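Local coordinates for molybdopterin-guanine dinucleotide biosynthesis protein B (Bacillus subtilis subsp. spizizenii, PDB 4OYH), which probably binds GTP and hydrolyses it weakly, and may act as an adapter in making and using the molybdopterin guanine dinucleotide cofactor, at residues V15-F26 against V120-L131; G38-H46 against E102-K113. The protein carries 2 engineered substitutions. One frame throughout, in Å; residues are numbered along the deposited sequence.

Contact 1: residues V15-F26 against V120-L131; sequences VVGFQNSGKTTF and VILSEKEDLEAL. With SO4 (sulfate ion), chain F.
The ring of F18, lifted out of the turn that follows strand 12-16, is met from three directions by residues 127-131. L131 CD2 sits over one face, 4.0 Å from the centroid and 13° off the ring normal, which satisfies a CH-pi contact; A130 CB approaches the edge near CZ, and the D127 carboxylate comes in obliquely, its plane turned 58° from the ring. With chi1 at -82°, D127 directs OD2 back to its own loop, where the backbone N atoms of S123 and E124 both donate to it, and OD1 lies 3.1 Å from F18 CD2. Residues 15-26 and 120-131 share one hydrogen bond, I121 N to V16 O at 2.9 Å; V16 also bonds to V119 of strand 118-122. The I121 side chain packs against the loop: CG2 lies 3.7 Å from S21 CB, while CG1 and CD1 reach V15 CG1. Backbone N atoms of N20, G22 and K23 donate to a sulfate, an arrangement consistent with a Walker A P-loop; N20 to T24 are likely GTP-binding residues. Parallel strands 12-16 and 118-122 thus lie side by side, with strand 136-141 beyond 118-122 and F26 of helix 23-35 packing on I140 and on helix 161-171.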
loop_
_atom_site.group_PDB
_atom_site.type_symbol
_atom_site.label_atom_id
_atom_site.label_comp_id
_atom_site.label_asym_id
_atom_site.label_seq_id
_atom_site.Cartn_x
_atom_site.Cartn_y
_atom_site.Cartn_z
ATOM N N VAL A 15 -5.730 1.535 19.822
ATOM C CA VAL A 15 -4.786 1.378 20.925
ATOM C C VAL A 15 -3.836 2.580 20.984
ATOM O O VAL A 15 -3.165 2.906 20.002
ATOM C CB VAL A 15 -3.962 0.108 20.786
ATOM C CG1 VAL A 15 -3.021 -0.013 21.970
ATOM C CG2 VAL A 15 -4.888 -1.084 20.709
ATOM N N VAL A 16 -3.845 3.254 22.127
ATOM C CA VAL A 16 -3.046 4.436 22.341
ATOM C C VAL A 16 -2.278 4.302 23.647
ATOM O O VAL A 16 -2.723 3.646 24.572
ATOM C CB VAL A 16 -3.882 5.733 22.367
ATOM C CG1 VAL A 16 -4.723 5.833 21.149
ATOM C CG2 VAL A 16 -4.686 5.852 23.602
ATOM N N GLY A 17 -1.122 4.945 23.702
ATOM C CA GLY A 17 -0.142 4.728 24.757
ATOM C C GLY A 17 1.196 5.304 24.288
ATOM O O GLY A 17 1.488 5.259 23.097
ATOM N N PHE A 18 1.974 5.883 25.208
ATOM C CA PHE A 18 3.378 6.276 24.948
ATOM C C PHE A 18 4.228 5.130 24.420
ATOM O O PHE A 18 3.905 3.942 24.589
ATOM C CB PHE A 18 4.031 6.855 26.231
ATOM C CG PHE A 18 3.423 8.172 26.655
ATOM C CD1 PHE A 18 3.535 9.280 25.851
ATOM C CD2 PHE A 18 2.700 8.287 27.811
ATOM C CE1 PHE A 18 2.971 10.467 26.208
ATOM C CE2 PHE A 18 2.144 9.476 28.165
ATOM C CZ PHE A 18 2.273 10.561 27.356
ATOM N N GLN A 19 5.314 5.501 23.750
ATOM C CA GLN A 19 6.305 4.538 23.287
ATOM C C GLN A 19 6.717 3.605 24.408
ATOM O O GLN A 19 6.879 4.035 25.552
ATOM C CB GLN A 19 7.502 5.287 22.733
ATOM C CG GLN A 19 8.479 4.445 21.950
ATOM C CD GLN A 19 9.661 5.271 21.508
ATOM O OE1 GLN A 19 9.500 6.433 21.113
ATOM N NE2 GLN A 19 10.861 4.698 21.600
ATOM N N ASN A 20 6.840 2.323 24.073
ATOM C CA ASN A 20 7.285 1.282 25.001
ATOM C C ASN A 20 6.303 0.946 26.138
ATOM O O ASN A 20 6.686 0.394 27.179
ATOM C CB ASN A 20 8.650 1.666 25.573
ATOM C CG ASN A 20 9.673 1.915 24.476
ATOM O OD1 ASN A 20 10.193 3.025 24.332
ATOM N ND2 ASN A 20 9.939 0.886 23.675
ATOM N N SER A 21 5.023 1.215 25.898
ATOM C CA SER A 21 3.931 0.763 26.780
ATOM C C SER A 21 3.545 -0.728 26.634
ATOM O O SER A 21 2.856 -1.268 27.466
ATOM C CB SER A 21 2.685 1.625 26.516
ATOM O OG SER A 21 3.016 2.999 26.622
ATOM N N GLY A 22 3.959 -1.374 25.556
ATOM C CA GLY A 22 3.463 -2.690 25.213
ATOM C C GLY A 22 2.404 -2.656 24.120
ATOM O O GLY A 22 1.640 -3.611 23.977
ATOM N N LYS A 23 2.348 -1.580 23.333
ATOM C CA LYS A 23 1.264 -1.459 22.348
ATOM C C LYS A 23 1.345 -2.561 21.302
ATOM O O LYS A 23 0.345 -3.218 21.054
ATOM C CB LYS A 23 1.259 -0.106 21.646
ATOM C CG LYS A 23 0.795 1.060 22.499
ATOM C CD LYS A 23 0.804 2.361 21.712
ATOM C CE LYS A 23 2.224 2.801 21.355
ATOM N NZ LYS A 23 2.237 3.624 20.135
ATOM N N THR A 24 2.513 -2.799 20.697
ATOM C CA THR A 24 2.524 -3.731 19.551
ATOM C C THR A 24 2.399 -5.197 19.996
ATOM O O THR A 24 1.856 -6.023 19.259
ATOM C CB THR A 24 3.760 -3.549 18.611
ATOM O OG1 THR A 24 4.559 -4.729 18.591
ATOM C CG2 THR A 24 4.594 -2.355 18.971
ATOM N N THR A 25 2.788 -5.516 21.223
ATOM C CA THR A 25 2.515 -6.850 21.767
ATOM C C THR A 25 1.035 -7.050 21.983
ATOM O O THR A 25 0.491 -8.056 21.617
ATOM C CB THR A 25 3.257 -7.096 23.090
ATOM O OG1 THR A 25 4.516 -7.699 22.795
ATOM C CG2 THR A 25 2.508 -8.042 23.984
ATOM N N PHE A 26 0.391 -6.098 22.622
ATOM C CA PHE A 26 -1.041 -6.156 22.755
ATOM C C PHE A 26 -1.751 -6.358 21.401
ATOM O O PHE A 26 -2.544 -7.281 21.248
ATOM C CB PHE A 26 -1.518 -4.882 23.437
ATOM C CG PHE A 26 -2.919 -4.920 23.819
ATOM C CD1 PHE A 26 -3.416 -5.979 24.526
ATOM C CD2 PHE A 26 -3.775 -3.880 23.454
ATOM C CE1 PHE A 26 -4.763 -6.015 24.865
ATOM C CE2 PHE A 26 -5.091 -3.900 23.803
ATOM C CZ PHE A 26 -5.597 -4.959 24.505
ATOM N N VAL A 120 -6.479 2.350 26.267
ATOM C CA VAL A 120 -5.343 3.190 26.667
ATOM C C VAL A 120 -4.424 2.334 27.517
ATOM O O VAL A 120 -4.881 1.741 28.482
ATOM C CB VAL A 120 -5.780 4.455 27.466
ATOM C CG1 VAL A 120 -4.573 5.260 27.953
ATOM C CG2 VAL A 120 -6.658 5.333 26.626
ATOM N N ILE A 121 -3.164 2.235 27.105
ATOM C CA ILE A 121 -2.078 1.610 27.873
ATOM C C ILE A 121 -1.304 2.676 28.659
ATOM O O ILE A 121 -0.801 3.633 28.078
ATOM C CB ILE A 121 -1.045 0.913 27.020
ATOM C CG1 ILE A 121 -1.648 0.292 25.765
ATOM C CG2 ILE A 121 -0.270 -0.101 27.868
ATOM C CD1 ILE A 121 -2.614 -0.771 26.011
ATOM N N LEU A 122 -1.280 2.530 29.975
ATOM C CA LEU A 122 -0.520 3.391 30.879
ATOM C C LEU A 122 0.735 2.695 31.384
ATOM O O LEU A 122 0.658 1.595 31.931
ATOM C CB LEU A 122 -1.380 3.788 32.070
ATOM C CG LEU A 122 -2.180 5.085 31.971
ATOM C CD1 LEU A 122 -2.219 5.634 30.591
ATOM C CD2 LEU A 122 -3.548 4.844 32.456
ATOM N N SER A 123 1.889 3.316 31.169
ATOM C CA SER A 123 3.117 2.847 31.821
ATOM C C SER A 123 3.124 3.357 33.260
ATOM O O SER A 123 3.589 2.669 34.154
ATOM C CB SER A 123 4.378 3.302 31.070
ATOM O OG SER A 123 4.590 4.700 31.184
ATOM N N GLU A 124 2.553 4.543 33.471
ATOM C CA GLU A 124 2.508 5.196 34.782
ATOM C C GLU A 124 1.185 5.953 34.964
ATOM O O GLU A 124 0.638 6.504 34.004
ATOM C CB GLU A 124 3.691 6.176 34.929
ATOM C CG GLU A 124 3.927 6.685 36.362
ATOM C CD GLU A 124 5.221 6.154 37.000
ATOM O OE1 GLU A 124 5.337 6.204 38.253
ATOM O OE2 GLU A 124 6.122 5.693 36.255
ATOM N N LYS A 125 0.706 6.026 36.202
ATOM C CA LYS A 125 -0.582 6.630 36.494
ATOM C C LYS A 125 -0.697 7.999 35.892
ATOM O O LYS A 125 -1.792 8.439 35.558
ATOM C CB LYS A 125 -0.801 6.709 38.001
ATOM C CG LYS A 125 -2.195 7.178 38.402
ATOM C CD LYS A 125 -2.163 8.465 39.222
ATOM C CE LYS A 125 -1.756 8.214 40.678
ATOM N NZ LYS A 125 -0.408 7.577 40.832
ATOM N N GLU A 126 0.434 8.667 35.721
ATOM C CA GLU A 126 0.449 10.030 35.209
ATOM C C GLU A 126 0.565 10.044 33.689
ATOM O O GLU A 126 0.665 11.119 33.080
ATOM C CB GLU A 126 1.598 10.832 35.844
ATOM C CG GLU A 126 1.475 12.373 35.694
ATOM C CD GLU A 126 0.522 13.023 36.702
ATOM O OE1 GLU A 126 0.840 13.030 37.918
ATOM O OE2 GLU A 126 -0.536 13.539 36.272
ATOM N N ASP A 127 0.544 8.867 33.063
ATOM C CA ASP A 127 0.431 8.824 31.601
ATOM C C ASP A 127 -0.954 9.315 31.139
ATOM O O ASP A 127 -1.049 10.051 30.152
ATOM C CB ASP A 127 0.673 7.422 31.042
ATOM C CG ASP A 127 2.150 7.085 30.895
ATOM O OD1 ASP A 127 3.011 7.996 30.885
ATOM O OD2 ASP A 127 2.447 5.884 30.779
ATOM N N LEU A 128 -2.011 8.935 31.857
ATOM C CA LEU A 128 -3.382 9.209 31.406
ATOM C C LEU A 128 -3.650 10.689 31.179
ATOM O O LEU A 128 -4.540 11.037 30.415
ATOM C CB LEU A 128 -4.402 8.664 32.403
ATOM C CG LEU A 128 -5.809 8.391 31.841
ATOM C CD1 LEU A 128 -5.817 7.359 30.719
ATOM C CD2 LEU A 128 -6.728 7.922 32.947
ATOM N N GLU A 129 -2.866 11.557 31.814
ATOM C CA GLU A 129 -3.040 12.995 31.661
ATOM C C GLU A 129 -2.677 13.478 30.280
ATOM O O GLU A 129 -3.520 14.027 29.575
ATOM C CB GLU A 129 -2.207 13.742 32.695
ATOM C CG GLU A 129 -2.974 14.047 33.975
ATOM C CD GLU A 129 -3.808 12.869 34.449
ATOM O OE1 GLU A 129 -5.044 13.029 34.537
ATOM O OE2 GLU A 129 -3.230 11.789 34.724
ATOM N N ALA A 130 -1.422 13.297 29.885
ATOM C CA ALA A 130 -1.005 13.711 28.549
ATOM C C ALA A 130 -1.750 12.951 27.425
ATOM O O ALA A 130 -1.864 13.449 26.298
ATOM C CB ALA A 130 0.492 13.540 28.399
ATOM N N LEU A 131 -2.258 11.759 27.721
ATOM C CA LEU A 131 -3.068 11.030 26.744
ATOM C C LEU A 131 -4.497 11.544 26.934
ATOM O O LEU A 131 -5.285 11.013 27.709
ATOM C CB LEU A 131 -2.955 9.507 26.924
ATOM C CG LEU A 131 -1.517 8.999 26.971
ATOM C CD1 LEU A 131 -1.429 7.605 27.576
ATOM C CD2 LEU A 131 -0.882 9.034 25.578
HETATM S S SO4 F . 5.265 0.145 22.265
HETATM O O1 SO4 F . 6.247 1.174 21.902
HETATM O O2 SO4 F . 4.796 -0.438 21.025
HETATM O O3 SO4 F . 5.806 -0.815 23.222
HETATM O O4 SO4 F . 4.117 0.741 22.947
#

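Contact 2: residues G38-H46 against E102-K113; sequences GLNLGCLKH and ETDCLLIEGFKK. With SO4 (sulfate ion), chain G.
H46 and F111 carry the C-terminal end of this strand pair, their side chains crossing at about a right angle. H46 CB stands over the phenyl face, 3.6 Å from the F111 centroid, while H46 ND1 lies 3.2 Å from F111 CE1 and CZ; the ring centroids are 4.0 Å apart and the planes make 33°, an oblique pair. F111 CE1 in turn lies over one imidazole face. A sulfate lies at the edge of the H46 ring and accepts from K112 N at 2.5 Å. Next to H46, K45 and E109 run side by side and point the same way; their charged ends do not touch, and E109 OE1 has a long, weak ion pair with K23. On the face bearing L44, its CD2 reaches F111 CE2 at 3.9 Å; on the other, L41 CD1 packs against C105 SG, which sits between the C105 backbone N and carbonyl carbon. At the N-terminal end the N40 amide stands 65° from the D104 carboxylate, and N40 ND2 donates in the carbonyl plane to a lone pair of E102 O (3.1 Å). Between these ends G42 N to C105 O, L107 N to G42 O, L44 N to L107 O, E109 N to L44 O and H46 N to E109 O form a parallel ladder, the strand axes 24° apart. C43 to H46 also pair with a strand of the second subunit, continuing the sheet across the interface. This is parallel pairing within the central sheet of a P-loop NTPase, with E102, T103 and D104, just before strand 105-109, likely to bind GTP.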
loop_
_atom_site.group_PDB
_atom_site.type_symbol
_atom_site.label_atom_id
_atom_site.label_comp_id
_atom_site.label_asym_id
_atom_site.label_seq_id
_atom_site.Cartn_x
_atom_site.Cartn_y
_atom_site.Cartn_z
ATOM N N GLY A 38 -11.237 -16.442 12.084
ATOM C CA GLY A 38 -11.484 -16.047 10.707
ATOM C C GLY A 38 -11.952 -14.617 10.536
ATOM O O GLY A 38 -12.376 -14.208 9.452
ATOM N N LEU A 39 -11.864 -13.851 11.615
ATOM C CA LEU A 39 -12.234 -12.456 11.597
ATOM C C LEU A 39 -11.337 -11.737 10.591
ATOM O O LEU A 39 -10.155 -12.052 10.476
ATOM C CB LEU A 39 -12.114 -11.877 13.003
ATOM C CG LEU A 39 -12.390 -10.385 13.149
ATOM C CD1 LEU A 39 -13.844 -10.033 12.840
ATOM C CD2 LEU A 39 -11.995 -9.943 14.545
ATOM N N ASN A 40 -11.909 -10.805 9.837
ATOM C CA ASN A 40 -11.194 -10.170 8.722
ATOM C C ASN A 40 -10.912 -8.683 9.042
ATOM O O ASN A 40 -11.704 -7.760 8.784
ATOM C CB ASN A 40 -12.001 -10.366 7.432
ATOM C CG ASN A 40 -11.548 -9.490 6.301
ATOM O OD1 ASN A 40 -10.390 -9.069 6.223
ATOM N ND2 ASN A 40 -12.477 -9.204 5.400
ATOM N N LEU A 41 -9.744 -8.478 9.618
ATOM C CA LEU A 41 -9.471 -7.288 10.371
ATOM C C LEU A 41 -8.178 -6.652 9.874
ATOM O O LEU A 41 -7.189 -7.335 9.683
ATOM C CB LEU A 41 -9.414 -7.648 11.853
ATOM C CG LEU A 41 -8.719 -6.715 12.860
ATOM C CD1 LEU A 41 -9.535 -5.492 13.247
ATOM C CD2 LEU A 41 -8.435 -7.533 14.046
ATOM N N GLY A 42 -8.231 -5.349 9.631
ATOM C CA GLY A 42 -7.095 -4.593 9.161
ATOM C C GLY A 42 -6.340 -3.993 10.334
ATOM O O GLY A 42 -6.808 -3.990 11.446
ATOM N N CYS A 43 -5.162 -3.479 10.059
ATOM C CA CYS A 43 -4.325 -2.866 11.059
ATOM C C CYS A 43 -3.681 -1.615 10.487
ATOM O O CYS A 43 -3.213 -1.578 9.337
ATOM C CB CYS A 43 -3.250 -3.846 11.562
ATOM S SG CYS A 43 -2.727 -3.414 13.218
ATOM N N LEU A 44 -3.713 -0.566 11.275
ATOM C CA LEU A 44 -3.194 0.735 10.840
ATOM C C LEU A 44 -2.440 1.390 12.004
ATOM O O LEU A 44 -2.908 1.485 13.166
ATOM C CB LEU A 44 -4.306 1.617 10.322
ATOM C CG LEU A 44 -3.873 3.057 9.985
ATOM C CD1 LEU A 44 -3.001 3.077 8.778
ATOM C CD2 LEU A 44 -5.079 4.000 9.786
ATOM N N LYS A 45 -1.220 1.759 11.675
ATOM C CA LYS A 45 -0.304 2.378 12.619
ATOM C C LYS A 45 -0.050 3.781 12.148
ATOM O O LYS A 45 0.338 3.970 10.992
ATOM C CB LYS A 45 1.010 1.574 12.714
ATOM C CG LYS A 45 2.120 2.304 13.436
ATOM C CD LYS A 45 3.308 1.388 13.711
ATOM C CE LYS A 45 4.481 2.144 14.297
ATOM N NZ LYS A 45 5.770 1.773 13.639
ATOM N N HIS A 46 -0.301 4.767 13.008
ATOM C CA HIS A 46 0.163 6.143 12.756
ATOM C C HIS A 46 1.639 6.298 13.127
ATOM O O HIS A 46 2.084 5.790 14.157
ATOM C CB HIS A 46 -0.649 7.146 13.556
ATOM C CG HIS A 46 -0.473 8.566 13.117
ATOM N ND1 HIS A 46 -0.456 8.954 11.793
ATOM C CD2 HIS A 46 -0.318 9.701 13.838
ATOM C CE1 HIS A 46 -0.294 10.258 11.719
ATOM N NE2 HIS A 46 -0.204 10.737 12.944
ATOM N N GLU A 102 -12.015 -4.001 1.448
ATOM C CA GLU A 102 -13.005 -4.958 1.926
ATOM C C GLU A 102 -12.594 -5.713 3.180
ATOM O O GLU A 102 -12.750 -6.928 3.243
ATOM C CB GLU A 102 -13.340 -5.959 0.819
ATOM C CG GLU A 102 -13.849 -5.302 -0.469
ATOM C CD GLU A 102 -14.334 -6.334 -1.494
ATOM O OE1 GLU A 102 -14.252 -7.554 -1.184
ATOM O OE2 GLU A 102 -14.785 -5.928 -2.602
ATOM N N THR A 103 -12.114 -4.987 4.187
ATOM C CA THR A 103 -11.877 -5.571 5.503
ATOM C C THR A 103 -13.186 -5.504 6.285
ATOM O O THR A 103 -14.021 -4.683 5.970
ATOM C CB THR A 103 -10.738 -4.824 6.277
ATOM O OG1 THR A 103 -11.069 -3.441 6.398
ATOM C CG2 THR A 103 -9.390 -4.935 5.550
ATOM N N ASP A 104 -13.360 -6.344 7.302
ATOM C CA ASP A 104 -14.567 -6.304 8.161
ATOM C C ASP A 104 -14.522 -5.207 9.223
ATOM O O ASP A 104 -15.541 -4.776 9.735
ATOM C CB ASP A 104 -14.767 -7.621 8.936
ATOM C CG ASP A 104 -15.089 -8.817 8.049
ATOM O OD1 ASP A 104 -15.544 -8.620 6.887
ATOM O OD2 ASP A 104 -14.907 -9.964 8.559
ATOM N N CYS A 105 -13.318 -4.821 9.610
ATOM C CA CYS A 105 -13.130 -3.991 10.784
ATOM C C CYS A 105 -11.679 -3.526 10.870
ATOM O O CYS A 105 -10.865 -3.868 10.016
ATOM C CB CYS A 105 -13.529 -4.755 12.041
ATOM S SG CYS A 105 -12.738 -6.361 12.196
ATOM N N LEU A 106 -11.358 -2.728 11.879
ATOM C CA LEU A 106 -10.041 -2.099 11.890
ATOM C C LEU A 106 -9.500 -1.828 13.287
ATOM O O LEU A 106 -10.173 -1.256 14.160
ATOM C CB LEU A 106 -10.097 -0.825 11.061
ATOM C CG LEU A 106 -8.837 0.050 11.051
ATOM C CD1 LEU A 106 -7.621 -0.671 10.376
ATOM C CD2 LEU A 106 -9.163 1.346 10.386
ATOM N N LEU A 107 -8.273 -2.307 13.467
ATOM C CA LEU A 107 -7.431 -2.048 14.627
ATOM C C LEU A 107 -6.490 -0.916 14.282
ATOM O O LEU A 107 -5.754 -1.005 13.304
ATOM C CB LEU A 107 -6.603 -3.283 15.010
ATOM C CG LEU A 107 -6.536 -3.814 16.443
ATOM C CD1 LEU A 107 -5.264 -4.576 16.659
ATOM C CD2 LEU A 107 -6.676 -2.762 17.460
ATOM N N ILE A 108 -6.516 0.154 15.068
ATOM C CA ILE A 108 -5.599 1.276 14.828
ATOM C C ILE A 108 -4.620 1.425 16.005
ATOM O O ILE A 108 -5.052 1.463 17.162
ATOM C CB ILE A 108 -6.357 2.589 14.648
ATOM C CG1 ILE A 108 -7.478 2.411 13.606
ATOM C CG2 ILE A 108 -5.370 3.682 14.324
ATOM C CD1 ILE A 108 -7.988 3.671 13.005
ATOM N N GLU A 109 -3.318 1.487 15.720
ATOM C CA GLU A 109 -2.339 1.943 16.710
ATOM C C GLU A 109 -2.153 3.469 16.544
ATOM O O GLU A 109 -1.755 3.919 15.477
ATOM C CB GLU A 109 -1.017 1.180 16.541
ATOM C CG GLU A 109 0.199 1.746 17.293
ATOM C CD GLU A 109 1.438 0.823 17.225
ATOM O OE1 GLU A 109 2.554 1.297 17.511
ATOM O OE2 GLU A 109 1.306 -0.372 16.901
ATOM N N GLY A 110 -2.435 4.269 17.587
ATOM C CA GLY A 110 -2.275 5.744 17.484
ATOM C C GLY A 110 -3.518 6.579 17.090
ATOM O O GLY A 110 -4.618 6.114 17.350
ATOM N N PHE A 111 -3.353 7.729 16.420
ATOM C CA PHE A 111 -4.380 8.805 16.243
ATOM C C PHE A 111 -5.212 9.013 17.476
ATOM O O PHE A 111 -6.467 8.927 17.395
ATOM C CB PHE A 111 -5.381 8.556 15.090
ATOM C CG PHE A 111 -4.715 8.270 13.780
ATOM C CD1 PHE A 111 -4.386 9.327 12.870
ATOM C CD2 PHE A 111 -4.332 6.991 13.505
ATOM C CE1 PHE A 111 -3.663 9.037 11.642
ATOM C CE2 PHE A 111 -3.655 6.599 12.288
ATOM C CZ PHE A 111 -3.309 7.637 11.371
ATOM N N LYS A 112 -4.569 9.277 18.610
ATOM C CA LYS A 112 -5.288 9.610 19.875
ATOM C C LYS A 112 -6.474 10.574 19.741
ATOM O O LYS A 112 -7.355 10.614 20.588
ATOM C CB LYS A 112 -4.360 10.294 20.843
ATOM C CG LYS A 112 -3.037 9.578 21.123
ATOM C CD LYS A 112 -2.142 10.447 21.949
ATOM C CE LYS A 112 -2.103 11.838 21.447
ATOM N NZ LYS A 112 -2.690 12.662 22.545
ATOM N N LYS A 113 -6.412 11.405 18.710
ATOM C CA LYS A 113 -7.316 12.524 18.520
ATOM C C LYS A 113 -8.613 12.075 17.896
ATOM O O LYS A 113 -9.587 12.806 17.898
ATOM C CB LYS A 113 -6.658 13.569 17.613
ATOM C CG LYS A 113 -6.376 13.054 16.156
ATOM C CD LYS A 113 -4.875 12.795 15.826
ATOM C CE LYS A 113 -4.615 12.975 14.305
ATOM N NZ LYS A 113 -3.226 13.409 13.922
HETATM S S SO4 G . -0.823 10.038 17.772
HETATM O O1 SO4 G . -0.715 10.928 16.623
HETATM O O2 SO4 G . -0.432 8.681 17.431
HETATM O O3 SO4 G . 0.039 10.511 18.849
HETATM O O4 SO4 G . -2.210 10.087 18.189
#

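Contacts 1 and 2 share one parallel sheet, in which strand 12-16 lies between strands 105-109 and 118-122. Their centres are 18 Å apart, yet the backbones join directly: V15 N is 2.7 Å from I108 O and V15 O is 2.9 Å from G110 N, both probable hydrogen bonds. V16 CG1 also packs on G110 O at 3.8 Å. Along the chain, contact 2 is nested inside the loop that contact 1 closes. E109 of contact 2 lies beside K23 of contact 1, about 4 Å between nearest side-chain atoms, so the C-terminal end of strand 105-109 borders the probable nucleotide pocket at the likely P-loop.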